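Local atomic coordinates of Iron(III) ABC transporter, periplasmic iron-compound-binding protein (PDB entry 5GGY), a protein that probably binds ferric hydroxamate siderophores such as Desferal in the periplasm and delivers them to an ABC transporter for iron uptake. Residues 35-43 with 55-65; 181-191 with 264-275. One frame throughout, in Å; residues are numbered along the deposited sequence.

Contact 1 of 2, residues 35-43 with 55-65; sequences IQPVGAPEL and VPSSVQDIGTR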
loop_
_atom_site.group_PDB
_atom_site.type_symbol
_atom_site.label_atom_id
_atom_site.label_comp_id
_atom_site.label_asym_id
_atom_site.label_seq_id
_atom_site.Cartn_x
_atom_site.Cartn_y
_atom_site.Cartn_z
ATOM N N ILE A 35 -19.649 -2.060 4.878
ATOM C CA ILE A 35 -20.521 -3.222 5.004
ATOM C C ILE A 35 -20.960 -3.386 6.452
ATOM O O ILE A 35 -20.150 -3.730 7.308
ATOM C CB ILE A 35 -19.819 -4.520 4.538
ATOM C CG1 ILE A 35 -19.361 -4.402 3.082
ATOM C CG2 ILE A 35 -20.739 -5.717 4.716
ATOM C CD1 ILE A 35 -20.473 -4.575 2.064
ATOM N N GLN A 36 -22.235 -3.129 6.728
ATOM C CA GLN A 36 -22.763 -3.275 8.082
ATOM C C GLN A 36 -23.188 -4.714 8.354
ATOM O O GLN A 36 -24.151 -5.206 7.761
ATOM C CB GLN A 36 -23.945 -2.330 8.318
ATOM C CG GLN A 36 -23.569 -0.867 8.437
ATOM C CD GLN A 36 -24.703 -0.019 8.984
ATOM O OE1 GLN A 36 -25.792 -0.520 9.266
ATOM N NE2 GLN A 36 -24.447 1.273 9.143
ATOM N N PRO A 37 -22.463 -5.400 9.252
ATOM C CA PRO A 37 -22.787 -6.785 9.604
ATOM C C PRO A 37 -24.024 -6.864 10.491
ATOM O O PRO A 37 -24.293 -5.926 11.241
ATOM C CB PRO A 37 -21.542 -7.250 10.361
ATOM C CG PRO A 37 -21.018 -6.013 10.987
ATOM C CD PRO A 37 -21.309 -4.894 10.017
ATOM N N VAL A 38 -24.765 -7.964 10.404
ATOM C CA VAL A 38 -25.945 -8.140 11.237
ATOM C C VAL A 38 -25.565 -8.774 12.573
ATOM O O VAL A 38 -26.342 -8.744 13.528
ATOM C CB VAL A 38 -27.014 -9.005 10.537
ATOM C CG1 VAL A 38 -27.372 -8.415 9.180
ATOM C CG2 VAL A 38 -26.532 -10.440 10.386
ATOM N N GLY A 39 -24.360 -9.336 12.635
ATOM C CA GLY A 39 -23.882 -9.990 13.840
ATOM C C GLY A 39 -22.389 -9.825 14.061
ATOM O O GLY A 39 -21.587 -10.016 13.145
ATOM N N ALA A 40 -22.021 -9.467 15.288
ATOM C CA ALA A 40 -20.627 -9.240 15.654
ATOM C C ALA A 40 -20.426 -9.571 17.132
ATOM O O ALA A 40 -21.378 -9.513 17.910
ATOM C CB ALA A 40 -20.224 -7.798 15.356
ATOM N N PRO A 41 -19.191 -9.933 17.523
ATOM C CA PRO A 41 -18.956 -10.376 18.901
ATOM C C PRO A 41 -18.509 -9.269 19.861
ATOM O O PRO A 41 -17.825 -8.332 19.444
ATOM C CB PRO A 41 -17.844 -11.409 18.732
ATOM C CG PRO A 41 -17.036 -10.870 17.594
ATOM C CD PRO A 41 -18.005 -10.151 16.674
ATOM N N GLU A 42 -18.908 -9.394 21.127
ATOM C CA GLU A 42 -18.443 -8.534 22.224
ATOM C C GLU A 42 -18.418 -7.042 21.889
ATOM O O GLU A 42 -17.378 -6.391 21.976
ATOM C CB GLU A 42 -17.049 -8.980 22.672
ATOM C CG GLU A 42 -16.988 -10.425 23.146
ATOM C CD GLU A 42 -15.574 -10.880 23.457
ATOM O OE1 GLU A 42 -15.043 -11.723 22.704
ATOM O OE2 GLU A 42 -14.995 -10.399 24.455
ATOM N N LEU A 43 -19.574 -6.505 21.520
ATOM C CA LEU A 43 -19.660 -5.125 21.058
ATOM C C LEU A 43 -19.355 -4.090 22.141
ATOM O O LEU A 43 -18.755 -3.052 21.855
ATOM C CB LEU A 43 -21.046 -4.857 20.467
ATOM C CG LEU A 43 -21.358 -5.642 19.191
ATOM C CD1 LEU A 43 -22.628 -5.128 18.533
ATOM C CD2 LEU A 43 -20.187 -5.574 18.229
ATOM N N VAL A 55 -19.037 0.723 15.713
ATOM C CA VAL A 55 -20.043 -0.256 15.332
ATOM C C VAL A 55 -21.431 0.375 15.369
ATOM O O VAL A 55 -21.833 0.928 16.391
ATOM C CB VAL A 55 -20.010 -1.485 16.260
ATOM C CG1 VAL A 55 -21.158 -2.425 15.942
ATOM C CG2 VAL A 55 -18.673 -2.203 16.142
ATOM N N PRO A 56 -22.159 0.313 14.244
ATOM C CA PRO A 56 -23.545 0.792 14.185
ATOM C C PRO A 56 -24.433 0.071 15.197
ATOM O O PRO A 56 -24.220 -1.107 15.470
ATOM C CB PRO A 56 -23.973 0.466 12.749
ATOM C CG PRO A 56 -22.700 0.373 11.982
ATOM C CD PRO A 56 -21.685 -0.173 12.936
ATOM N N SER A 57 -25.419 0.775 15.741
ATOM C CA SER A 57 -26.288 0.220 16.775
ATOM C C SER A 57 -27.187 -0.899 16.246
ATOM O O SER A 57 -27.768 -1.654 17.026
ATOM C CB SER A 57 -27.144 1.327 17.398
ATOM O OG SER A 57 -27.923 1.984 16.415
ATOM N N SER A 58 -27.293 -1.004 14.925
ATOM C CA SER A 58 -28.119 -2.031 14.299
ATOM C C SER A 58 -27.526 -3.426 14.483
ATOM O O SER A 58 -28.252 -4.419 14.510
ATOM C CB SER A 58 -28.291 -1.744 12.810
ATOM O OG SER A 58 -27.089 -2.003 12.108
ATOM N N VAL A 59 -26.203 -3.488 14.595
ATOM C CA VAL A 59 -25.489 -4.753 14.740
ATOM C C VAL A 59 -25.817 -5.441 16.058
ATOM O O VAL A 59 -25.687 -4.841 17.126
ATOM C CB VAL A 59 -23.967 -4.547 14.662
ATOM C CG1 VAL A 59 -23.252 -5.888 14.595
ATOM C CG2 VAL A 59 -23.614 -3.681 13.464
ATOM N N GLN A 60 -26.238 -6.701 15.984
ATOM C CA GLN A 60 -26.527 -7.469 17.188
ATOM C C GLN A 60 -25.288 -8.191 17.700
ATOM O O GLN A 60 -24.425 -8.599 16.919
ATOM C CB GLN A 60 -27.644 -8.482 16.936
ATOM C CG GLN A 60 -28.996 -7.865 16.651
ATOM C CD GLN A 60 -30.129 -8.676 17.246
ATOM O OE1 GLN A 60 -30.090 -9.050 18.418
ATOM N NE2 GLN A 60 -31.143 -8.960 16.438
ATOM N N ASP A 61 -25.211 -8.345 19.018
ATOM C CA ASP A 61 -24.118 -9.077 19.645
ATOM C C ASP A 61 -24.427 -10.576 19.637
ATOM O O ASP A 61 -25.462 -11.007 20.150
ATOM C CB ASP A 61 -23.887 -8.575 21.072
ATOM C CG ASP A 61 -22.565 -9.046 21.652
ATOM O OD1 ASP A 61 -22.264 -10.257 21.569
ATOM O OD2 ASP A 61 -21.821 -8.198 22.190
ATOM N N ILE A 62 -23.527 -11.363 19.054
ATOM C CA ILE A 62 -23.751 -12.796 18.902
ATOM C C ILE A 62 -22.872 -13.637 19.828
ATOM O O ILE A 62 -22.658 -14.825 19.581
ATOM C CB ILE A 62 -23.518 -13.247 17.441
ATOM C CG1 ILE A 62 -22.281 -12.571 16.852
ATOM C CG2 ILE A 62 -24.732 -12.931 16.585
ATOM C CD1 ILE A 62 -20.991 -13.325 17.086
ATOM N N GLY A 63 -22.365 -13.018 20.889
ATOM C CA GLY A 63 -21.552 -13.732 21.859
ATOM C C GLY A 63 -20.091 -13.323 21.831
ATOM O O GLY A 63 -19.754 -12.247 21.342
ATOM N N THR A 64 -19.222 -14.179 22.358
ATOM C CA THR A 64 -17.794 -13.886 22.393
ATOM C C THR A 64 -17.082 -14.478 21.181
ATOM O O THR A 64 -17.612 -15.354 20.500
ATOM C CB THR A 64 -17.135 -14.419 23.681
ATOM O OG1 THR A 64 -17.200 -15.850 23.701
ATOM C CG2 THR A 64 -17.840 -13.865 24.912
ATOM N N ARG A 65 -15.874 -13.989 20.920
ATOM C CA ARG A 65 -15.091 -14.413 19.761
ATOM C C ARG A 65 -14.702 -15.889 19.825
ATOM O O ARG A 65 -14.565 -16.549 18.796
ATOM C CB ARG A 65 -13.832 -13.551 19.633
ATOM C CG ARG A 65 -14.109 -12.081 19.364
ATOM C CD ARG A 65 -12.924 -11.206 19.745
ATOM N NE ARG A 65 -12.762 -11.113 21.193
ATOM C CZ ARG A 65 -11.744 -10.509 21.795
ATOM N NH1 ARG A 65 -10.787 -9.942 21.074
ATOM N NH2 ARG A 65 -11.680 -10.473 23.120
#
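E42 reaches across to T64 and R65, and its side chain, followed outward, ties the N-cap residue of helix 43-49 to the loop that follows strand 60-61. The first torsion sets CG beside the backbone N, anti to the carbonyl carbon (chi1 -59°), and the chain then runs extended. CG passes T64 CA at 3.6 Å and lies near the carbonyl oxygen of G63; CD comes beside T64 CB. At the tip, E42 OE1 is gripped twice: R65 N donates on its anti side, close to the carboxylate plane, while R65 NE closes a salt bridge to OE1 at 2.8 Å, coming from above that plane yet keeping the oxygen at the guanidinium edge. E42 OE2 has R65 NH2 as its nearest neighbour across the contact, at a long 3.6 Å. The bridge runs through OE1, and the two planes are turned 63° from each other.

D61 serves the same corner with its two oxygens. Its first torsion (chi1 -166°) swings the carboxylate toward the start of helix 43-49, where D61 OD2 accepts from L43 N at 2.9 Å, from above the carboxylate plane; OD1 takes G63 N, an Asx turn. E42 N goes to G63 O.

Before this corner the backbones pair as parallel strands: A40 N bonds Q60 O at 3.0 Å, flanked by Q60 N to V38 O and I62 N to A40 O. V59 CG1 packs on A40 CB at 3.7 Å, and L43 reaches over V59 and V55 with its methyls. The amide of Q36 lies against the P56 ring.

The pair frames a beta-alpha-beta unit, strand 39-40, helix 43-49 and strand 60-61. Helix 24-32 meets P37 and A40 through L27, strand 19-21 bonds through V19 and V21, and helix 70-75 packs I73 on I62.

Contact 2 of 2, residues 181-191 with 264-275; sequences TPQYVLEQLGL and LRYSAEAITESL
V185 fits into helix 262-276 as a knob into a hole formed by L264, S267, A268 and I271, and the rest of this contact is arranged around it. No hydrogen bond joins the two segments, so the interface is held by apolar fit.

The first kind of contact is the insertion itself. With CG1 anti to the backbone N (chi1 161°), the two methyls of V185 part company: CG1 goes to A268 CA at 3.6 Å and meets I271 CD1 tip to tip, whereas CG2 drops onto the carbonyl oxygen of L264 and S267 CB.

Leucine contacts with methyls and a ring form the second kind. L264 crosses both T181 and Y184 at about a right angle, dividing its branches between them; CD2 lies on T181 CB at 3.7 Å and CD1 on Y184 CE1 at 3.6 Å. Beyond the helix end, L191 CD1 meets L275 CD2 at 3.6 Å, again tip to tip.

Polar atoms enter indirectly. L189 CD2 rests at 3.2 Å from T272 OG1, whose hydroxyl is already committed to A268 O in its own helix, at 2.7 Å. That carbonyl also receives T272 N from the opposite face, so both donors are satisfied locally beneath the leucine. At positive phi, G190 ends helix 181-188 in a Schellman motif (L191 N to L186 O, G190 N to E187 O), and L191 follows with its side chain toward L275.

F144 of helix 130-154 lies on A268, A113 of helix 112-126 touches both Y184 and L264, and L221 of strand 219-223 packs on I271. The two axes approach to 9.3 Å and cross at -64°, a knob-into-hole helix crossing packed between helix 130-154 and the mixed sheet, in what is probably the C-terminal lobe of a two-lobed periplasmic binding protein.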
loop_
_atom_site.group_PDB
_atom_site.type_symbol
_atom_site.label_atom_id
_atom_site.label_comp_id
_atom_site.label_asym_id
_atom_site.label_seq_id
_atom_site.Cartn_x
_atom_site.Cartn_y
_atom_site.Cartn_z
ATOM N N THR A 181 1.641 -5.922 14.037
ATOM C CA THR A 181 1.162 -4.722 13.357
ATOM C C THR A 181 1.764 -3.413 13.902
ATOM O O THR A 181 1.959 -2.472 13.130
ATOM C CB THR A 181 -0.385 -4.626 13.403
ATOM O OG1 THR A 181 -0.851 -4.761 14.750
ATOM C CG2 THR A 181 -1.009 -5.717 12.546
ATOM N N PRO A 182 2.057 -3.331 15.219
ATOM C CA PRO A 182 2.732 -2.090 15.620
ATOM C C PRO A 182 4.149 -1.981 15.058
ATOM O O PRO A 182 4.614 -0.876 14.779
ATOM C CB PRO A 182 2.760 -2.182 17.148
ATOM C CG PRO A 182 1.639 -3.092 17.493
ATOM C CD PRO A 182 1.620 -4.106 16.396
ATOM N N GLN A 183 4.820 -3.117 14.898
ATOM C CA GLN A 183 6.151 -3.147 14.298
ATOM C C GLN A 183 6.114 -2.587 12.879
ATOM O O GLN A 183 6.981 -1.807 12.482
ATOM C CB GLN A 183 6.704 -4.574 14.290
ATOM C CG GLN A 183 7.989 -4.743 13.495
ATOM C CD GLN A 183 9.188 -4.083 14.149
ATOM O OE1 GLN A 183 9.135 -3.669 15.307
ATOM N NE2 GLN A 183 10.284 -3.982 13.405
ATOM N N TYR A 184 5.100 -2.993 12.124
ATOM C CA TYR A 184 4.883 -2.500 10.772
ATOM C C TYR A 184 4.654 -0.995 10.791
ATOM O O TYR A 184 5.172 -0.262 9.949
ATOM C CB TYR A 184 3.694 -3.224 10.135
ATOM C CG TYR A 184 3.154 -2.584 8.869
ATOM C CD1 TYR A 184 2.146 -1.623 8.922
ATOM C CD2 TYR A 184 3.623 -2.968 7.622
ATOM C CE1 TYR A 184 1.648 -1.046 7.770
ATOM C CE2 TYR A 184 3.130 -2.400 6.467
ATOM C CZ TYR A 184 2.140 -1.441 6.546
ATOM O OH TYR A 184 1.644 -0.869 5.398
ATOM N N VAL A 185 3.867 -0.549 11.763
ATOM C CA VAL A 185 3.574 0.866 11.941
ATOM C C VAL A 185 4.844 1.665 12.240
ATOM O O VAL A 185 5.066 2.733 11.661
ATOM C CB VAL A 185 2.545 1.077 13.071
ATOM C CG1 VAL A 185 2.575 2.509 13.580
ATOM C CG2 VAL A 185 1.145 0.684 12.601
ATOM N N LEU A 186 5.675 1.141 13.138
ATOM C CA LEU A 186 6.944 1.777 13.486
ATOM C C LEU A 186 7.859 1.915 12.271
ATOM O O LEU A 186 8.402 2.990 12.019
ATOM C CB LEU A 186 7.658 0.985 14.584
ATOM C CG LEU A 186 6.988 0.920 15.958
ATOM C CD1 LEU A 186 7.815 0.082 16.922
ATOM C CD2 LEU A 186 6.768 2.318 16.511
ATOM N N GLU A 187 8.029 0.826 11.527
ATOM C CA GLU A 187 8.875 0.837 10.335
ATOM C C GLU A 187 8.343 1.806 9.285
ATOM O O GLU A 187 9.107 2.528 8.644
ATOM C CB GLU A 187 8.983 -0.569 9.738
ATOM C CG GLU A 187 9.634 -1.597 10.646
ATOM C CD GLU A 187 9.590 -2.988 10.049
ATOM O OE1 GLU A 187 9.130 -3.120 8.896
ATOM O OE2 GLU A 187 10.011 -3.948 10.727
ATOM N N GLN A 188 7.027 1.815 9.117
ATOM C CA GLN A 188 6.374 2.687 8.151
ATOM C C GLN A 188 6.438 4.149 8.592
ATOM O O GLN A 188 6.239 5.061 7.787
ATOM C CB GLN A 188 4.918 2.256 7.958
ATOM C CG GLN A 188 4.331 2.600 6.606
ATOM C CD GLN A 188 4.820 1.685 5.500
ATOM O OE1 GLN A 188 5.907 1.877 4.955
ATOM N NE2 GLN A 188 4.014 0.687 5.159
ATOM N N LEU A 189 6.716 4.367 9.874
ATOM C CA LEU A 189 6.776 5.716 10.425
ATOM C C LEU A 189 8.205 6.244 10.446
ATOM O O LEU A 189 8.454 7.370 10.875
ATOM C CB LEU A 189 6.186 5.740 11.835
ATOM C CG LEU A 189 5.130 6.805 12.122
ATOM C CD1 LEU A 189 4.094 6.826 11.016
ATOM C CD2 LEU A 189 4.477 6.525 13.463
ATOM N N GLY A 190 9.141 5.422 9.980
ATOM C CA GLY A 190 10.546 5.781 9.988
ATOM C C GLY A 190 11.222 5.489 11.317
ATOM O O GLY A 190 12.398 5.800 11.503
ATOM N N LEU A 191 10.479 4.889 12.242
ATOM C CA LEU A 191 11.002 4.581 13.570
ATOM C C LEU A 191 11.741 3.245 13.605
ATOM O O LEU A 191 11.428 2.331 12.841
ATOM C CB LEU A 191 9.866 4.577 14.596
ATOM C CG LEU A 191 9.168 5.915 14.850
ATOM C CD1 LEU A 191 7.832 5.701 15.541
ATOM C CD2 LEU A 191 10.055 6.833 15.676
ATOM N N LEU A 264 -3.921 -0.165 11.142
ATOM C CA LEU A 264 -2.553 0.270 10.897
ATOM C C LEU A 264 -2.488 1.793 10.843
ATOM O O LEU A 264 -1.551 2.405 11.361
ATOM C CB LEU A 264 -2.022 -0.333 9.593
ATOM C CG LEU A 264 -2.124 -1.855 9.465
ATOM C CD1 LEU A 264 -1.721 -2.303 8.068
ATOM C CD2 LEU A 264 -1.274 -2.543 10.521
ATOM N N ARG A 265 -3.494 2.396 10.214
ATOM C CA ARG A 265 -3.588 3.848 10.124
ATOM C C ARG A 265 -3.859 4.466 11.489
ATOM O O ARG A 265 -3.250 5.470 11.856
ATOM C CB ARG A 265 -4.689 4.261 9.144
ATOM C CG ARG A 265 -4.860 5.770 9.003
ATOM C CD ARG A 265 -6.240 6.143 8.470
ATOM N NE ARG A 265 -6.482 7.582 8.553
ATOM C CZ ARG A 265 -6.430 8.416 7.519
ATOM N NH1 ARG A 265 -6.154 7.961 6.305
ATOM N NH2 ARG A 265 -6.660 9.709 7.697
ATOM N N TYR A 266 -4.786 3.865 12.230
ATOM C CA TYR A 266 -5.148 4.347 13.559
ATOM C C TYR A 266 -3.976 4.231 14.523
ATOM O O TYR A 266 -3.705 5.147 15.300
ATOM C CB TYR A 266 -6.348 3.569 14.101
ATOM C CG TYR A 266 -7.580 3.654 13.228
ATOM C CD1 TYR A 266 -8.397 2.547 13.035
ATOM C CD2 TYR A 266 -7.932 4.842 12.602
ATOM C CE1 TYR A 266 -9.523 2.618 12.242
ATOM C CE2 TYR A 266 -9.060 4.923 11.805
ATOM C CZ TYR A 266 -9.851 3.807 11.630
ATOM O OH TYR A 266 -10.973 3.886 10.839
ATOM N N SER A 267 -3.285 3.097 14.467
ATOM C CA SER A 267 -2.108 2.880 15.299
ATOM C C SER A 267 -1.046 3.936 15.013
ATOM O O SER A 267 -0.461 4.509 15.932
ATOM C CB SER A 267 -1.526 1.482 15.067
ATOM O OG SER A 267 -2.450 0.463 15.408
ATOM N N ALA A 268 -0.813 4.190 13.729
ATOM C CA ALA A 268 0.190 5.158 13.297
ATOM C C ALA A 268 -0.091 6.554 13.838
ATOM O O ALA A 268 0.827 7.252 14.265
ATOM C CB ALA A 268 0.270 5.188 11.782
ATOM N N GLU A 269 -1.360 6.952 13.816
ATOM C CA GLU A 269 -1.765 8.272 14.289
ATOM C C GLU A 269 -1.692 8.375 15.810
ATOM O O GLU A 269 -1.255 9.391 16.351
ATOM C CB GLU A 269 -3.181 8.598 13.805
ATOM C CG GLU A 269 -3.303 8.721 12.291
ATOM C CD GLU A 269 -4.695 9.122 11.844
ATOM O OE1 GLU A 269 -5.672 8.696 12.493
ATOM O OE2 GLU A 269 -4.812 9.864 10.845
ATOM N N ALA A 270 -2.120 7.318 16.493
ATOM C CA ALA A 270 -2.130 7.298 17.951
ATOM C C ALA A 270 -0.711 7.236 18.500
ATOM O O ALA A 270 -0.380 7.914 19.472
ATOM C CB ALA A 270 -2.949 6.125 18.458
ATOM N N ILE A 271 0.122 6.418 17.866
ATOM C CA ILE A 271 1.525 6.298 18.246
ATOM C C ILE A 271 2.263 7.614 18.009
ATOM O O ILE A 271 3.014 8.071 18.871
ATOM C CB ILE A 271 2.219 5.158 17.472
ATOM C CG1 ILE A 271 1.798 3.799 18.046
ATOM C CG2 ILE A 271 3.731 5.311 17.516
ATOM C CD1 ILE A 271 2.347 2.609 17.283
ATOM N N THR A 272 2.038 8.219 16.844
ATOM C CA THR A 272 2.622 9.518 16.519
ATOM C C THR A 272 2.222 10.563 17.551
ATOM O O THR A 272 3.067 11.294 18.067
ATOM C CB THR A 272 2.191 10.000 15.121
ATOM O OG1 THR A 272 2.725 9.121 14.125
ATOM C CG2 THR A 272 2.691 11.412 14.864
ATOM N N GLU A 273 0.928 10.612 17.851
ATOM C CA GLU A 273 0.383 11.533 18.843
ATOM C C GLU A 273 1.053 11.387 20.209
ATOM O O GLU A 273 1.440 12.378 20.827
ATOM C CB GLU A 273 -1.126 11.317 18.969
ATOM C CG GLU A 273 -1.749 11.921 20.206
ATOM C CD GLU A 273 -3.210 11.552 20.340
ATOM O OE1 GLU A 273 -3.832 11.224 19.308
ATOM O OE2 GLU A 273 -3.731 11.578 21.475
ATOM N N SER A 274 1.199 10.151 20.672
ATOM C CA SER A 274 1.840 9.896 21.961
ATOM C C SER A 274 3.339 10.161 21.911
ATOM O O SER A 274 3.960 10.450 22.931
ATOM C CB SER A 274 1.581 8.457 22.417
ATOM O OG SER A 274 0.364 8.361 23.129
ATOM N N LEU A 275 3.911 10.061 20.717
ATOM C CA LEU A 275 5.348 10.219 20.549
ATOM C C LEU A 275 5.722 11.678 20.284
ATOM O O LEU A 275 6.842 12.102 20.577
ATOM C CB LEU A 275 5.854 9.325 19.416
ATOM C CG LEU A 275 7.334 8.945 19.481
ATOM C CD1 LEU A 275 7.636 8.251 20.798
ATOM C CD2 LEU A 275 7.698 8.059 18.305
#

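Overall arrangement
Contact 1 closes before contact 2 opens along the chain, and the two lie on opposite sides of its centre, their own centres about 27 Å apart and their nearest atoms about 10 Å apart without touching. Contact 1 belongs to the N-terminal part, with its small parallel sheets; contact 2 joins helix 181-188 to helix 262-276 near the C-terminus, beside the mixed sheet. Helix 262-276 still reaches back: Y266 bonds E32 of helix 24-32, which also backs contact 1. The two contacts thus probably belong to different lobes, bridged by a long helix, probably 130-154, with the siderophore expected to bind in the cleft between the lobes, as in relatives.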